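Local coordinates for protein possible TctC subunit of the Tripartite Tricarboxylate Transport(TTT) Family (Rhodopseudomonas palustris, PDB 6HKE) that probably serves as the periplasmic substrate-binding component of a tripartite tricarboxylate transporter, capturing malate for high-affinity uptake, at residues L76-L81 / A237-A243. The protein carries 2 engineered substitutions. Residues are numbered along the deposited sequence; the frame is centred on the assembly and turned at random.
Sequences LIVGHL and AWTGLFA. With MLT (D-malate), chain D; LMR ((2S)-2-hydroxybutanedioic acid), chain E.
Trp-238 lays one face of its indole against the backbone where strand 76-80 ends: Leu-81 CA stands 4.0 Å from the centroid of the six-membered ring, 25° off its normal, a CH-pi contact, while the carbonyl carbon of His-80 lies nearer the rim of the same face. The ring reaches this position because CG sits between the backbone N and the carbonyl carbon (chi1 49°), folding the indole over the neighbouring strand. Leu-81 N donates to Trp-238 O at 3.1 Å, a bent bond of 136° that closes the ladder. With an alanine here, the backbone of His-80 and Leu-81 is likely to lose its cover and Glu-297, which accepts from the indole NE1, that donor.

Ile-77 and Phe-242 form an antiparallel hydrogen-bonded pair, Phe-242 N to Ile-77 O measuring 2.9 Å. Phe-242 runs its ring back along the sheet close to Gly-79 and Gly-240, with CE1 3.8 Å from Gly-79 CA. At the far end Leu-76 CD2 meets Ala-243 CB at 3.6 Å, and Leu-76 CB meets Leu-241 CD1 at 3.9 Å, the leucine side chains crossing obliquely. Val-78 CG1 and Thr-239 CG2 press tightly together at 3.5 Å.

His-80 turns its ring away from strand 237-243 into the ligand pocket, where NE2 donates to O1A of (S)-malate at 2.8 Å and weakly to D-malate in the same place; ND1 accepts from Gly-82 N, which helps fix the ring's rotation. In this type II periplasmic binding protein the malate-binding histidine projects from the C-terminal end of a strand flanked by 18-22 in parallel and by 236-244 in antiparallel, itself paired with 102-118. Helix 29-45 covers Val-78 and Leu-241, and helix 287-305 packs on Trp-238 and Phe-242.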
loop_
_atom_site.group_PDB
_atom_site.type_symbol
_atom_site.label_atom_id
_atom_site.label_comp_id
_atom_site.label_asym_id
_atom_site.label_seq_id
_atom_site.Cartn_x
_atom_site.Cartn_y
_atom_site.Cartn_z
ATOM N N LEU A 76 -2.251 -1.049 17.492
ATOM C CA LEU A 76 -1.514 -0.317 16.439
ATOM C C LEU A 76 -2.232 -0.506 15.106
ATOM O O LEU A 76 -3.034 -1.437 14.988
ATOM C CB LEU A 76 -0.081 -0.855 16.407
ATOM C CG LEU A 76 0.677 -0.757 17.730
ATOM C CD1 LEU A 76 2.061 -1.392 17.612
ATOM C CD2 LEU A 76 0.797 0.701 18.166
ATOM N N ILE A 77 -1.974 0.388 14.155
ATOM C CA ILE A 77 -2.547 0.315 12.783
ATOM C C ILE A 77 -1.381 0.343 11.799
ATOM O O ILE A 77 -0.453 1.152 11.971
ATOM C CB ILE A 77 -3.589 1.440 12.532
ATOM C CG1 ILE A 77 -4.188 1.388 11.122
ATOM C CG2 ILE A 77 -3.044 2.837 12.812
ATOM C CD1 ILE A 77 -5.178 0.300 10.926
ATOM N N VAL A 78 -1.419 -0.561 10.824
ATOM C CA VAL A 78 -0.630 -0.435 9.575
ATOM C C VAL A 78 -1.389 0.508 8.652
ATOM O O VAL A 78 -2.558 0.221 8.322
ATOM C CB VAL A 78 -0.381 -1.788 8.909
ATOM C CG1 VAL A 78 0.459 -1.613 7.658
ATOM C CG2 VAL A 78 0.286 -2.755 9.869
ATOM N N GLY A 79 -0.747 1.609 8.283
ATOM C CA GLY A 79 -1.259 2.544 7.281
ATOM C C GLY A 79 -0.325 2.600 6.091
ATOM O O GLY A 79 0.812 2.111 6.179
ATOM N N HIS A 80 -0.773 3.193 5.003
ATOM C CA HIS A 80 0.064 3.319 3.793
ATOM C C HIS A 80 -0.334 4.589 3.043
ATOM O O HIS A 80 -1.174 5.356 3.571
ATOM C CB HIS A 80 0.001 2.019 2.994
ATOM C CG HIS A 80 -1.342 1.644 2.476
ATOM N ND1 HIS A 80 -2.327 2.566 2.243
ATOM C CD2 HIS A 80 -1.808 0.452 2.047
ATOM C CE1 HIS A 80 -3.379 1.958 1.718
ATOM N NE2 HIS A 80 -3.083 0.641 1.589
ATOM N N LEU A 81 0.254 4.767 1.868
ATOM C CA LEU A 81 0.065 5.951 1.004
ATOM C C LEU A 81 -1.427 6.262 0.841
ATOM O O LEU A 81 -1.734 7.448 0.685
ATOM C CB LEU A 81 0.755 5.686 -0.339
ATOM C CG LEU A 81 0.384 6.629 -1.483
ATOM C CD1 LEU A 81 1.548 6.772 -2.451
ATOM C CD2 LEU A 81 -0.840 6.108 -2.223
ATOM N N ALA A 237 4.649 3.610 -2.934
ATOM C CA ALA A 237 3.719 3.153 -1.888
ATOM C C ALA A 237 4.520 2.840 -0.633
ATOM O O ALA A 237 5.118 1.768 -0.552
ATOM C CB ALA A 237 2.938 1.953 -2.363
ATOM N N TRP A 238 4.517 3.747 0.326
ATOM C CA TRP A 238 5.100 3.508 1.666
ATOM C C TRP A 238 4.029 2.827 2.510
ATOM O O TRP A 238 2.812 3.080 2.298
ATOM C CB TRP A 238 5.613 4.803 2.299
ATOM C CG TRP A 238 4.643 5.940 2.254
ATOM C CD1 TRP A 238 4.557 6.914 1.303
ATOM C CD2 TRP A 238 3.634 6.237 3.233
ATOM N NE1 TRP A 238 3.551 7.791 1.617
ATOM C CE2 TRP A 238 2.970 7.401 2.798
ATOM C CE3 TRP A 238 3.223 5.628 4.423
ATOM C CZ2 TRP A 238 1.897 7.949 3.498
ATOM C CZ3 TRP A 238 2.195 6.195 5.139
ATOM C CH2 TRP A 238 1.538 7.340 4.676
ATOM N N THR A 239 4.470 1.948 3.393
ATOM C CA THR A 239 3.613 1.322 4.421
ATOM C C THR A 239 4.213 1.686 5.777
ATOM O O THR A 239 5.441 1.641 5.898
ATOM C CB THR A 239 3.470 -0.167 4.108
ATOM O OG1 THR A 239 2.627 -0.217 2.952
ATOM C CG2 THR A 239 2.904 -0.978 5.254
ATOM N N GLY A 240 3.361 2.017 6.749
ATOM C CA GLY A 240 3.793 2.500 8.064
ATOM C C GLY A 240 3.060 1.833 9.210
ATOM O O GLY A 240 1.880 1.407 9.030
ATOM N N LEU A 241 3.734 1.800 10.363
ATOM C CA LEU A 241 3.160 1.417 11.677
ATOM C C LEU A 241 2.873 2.707 12.452
ATOM O O LEU A 241 3.796 3.515 12.595
ATOM C CB LEU A 241 4.152 0.504 12.402
ATOM C CG LEU A 241 3.644 -0.117 13.699
ATOM C CD1 LEU A 241 2.423 -1.003 13.458
ATOM C CD2 LEU A 241 4.762 -0.904 14.360
ATOM N N PHE A 242 1.619 2.901 12.868
ATOM C CA PHE A 242 1.129 4.046 13.681
ATOM C C PHE A 242 0.427 3.546 14.951
ATOM O O PHE A 242 -0.077 2.410 14.965
ATOM C CB PHE A 242 0.102 4.864 12.898
ATOM C CG PHE A 242 0.540 5.333 11.534
ATOM C CD1 PHE A 242 0.655 4.441 10.479
ATOM C CD2 PHE A 242 0.796 6.671 11.297
ATOM C CE1 PHE A 242 1.033 4.881 9.218
ATOM C CE2 PHE A 242 1.152 7.107 10.032
ATOM C CZ PHE A 242 1.275 6.214 8.998
ATOM N N ALA A 243 0.387 4.415 15.966
ATOM C CA ALA A 243 -0.265 4.207 17.274
ATOM C C ALA A 243 -1.337 5.273 17.432
ATOM O O ALA A 243 -1.329 6.271 16.704
ATOM C CB ALA A 243 0.747 4.276 18.393
HETATM C C1 MLT D . -4.352 -1.120 -1.086
HETATM O O1 MLT D . -4.151 0.028 -0.634
HETATM O O2 MLT D . -4.674 -1.282 -2.285
HETATM C C2 MLT D . -4.239 -2.298 -0.145
HETATM O O3 MLT D . -3.040 -2.375 0.653
HETATM C C3 MLT D . -4.229 -3.604 -0.882
HETATM C C4 MLT D . -4.166 -4.627 0.223
HETATM O O4 MLT D . -3.262 -4.548 1.099
HETATM O O5 MLT D . -5.068 -5.489 0.216
HETATM C C1 LMR E . -4.334 -1.177 -1.405
HETATM O O1A LMR E . -4.569 -0.348 -0.512
HETATM O O1B LMR E . -4.468 -0.955 -2.637
HETATM C C2 LMR E . -3.827 -2.561 -0.967
HETATM O O2 LMR E . -2.728 -2.527 -0.063
HETATM C C3 LMR E . -4.919 -3.408 -0.307
HETATM C C4 LMR E . -4.228 -4.602 0.328
HETATM O O4A LMR E . -4.479 -5.730 -0.136
HETATM O O4B LMR E . -3.407 -4.398 1.256
#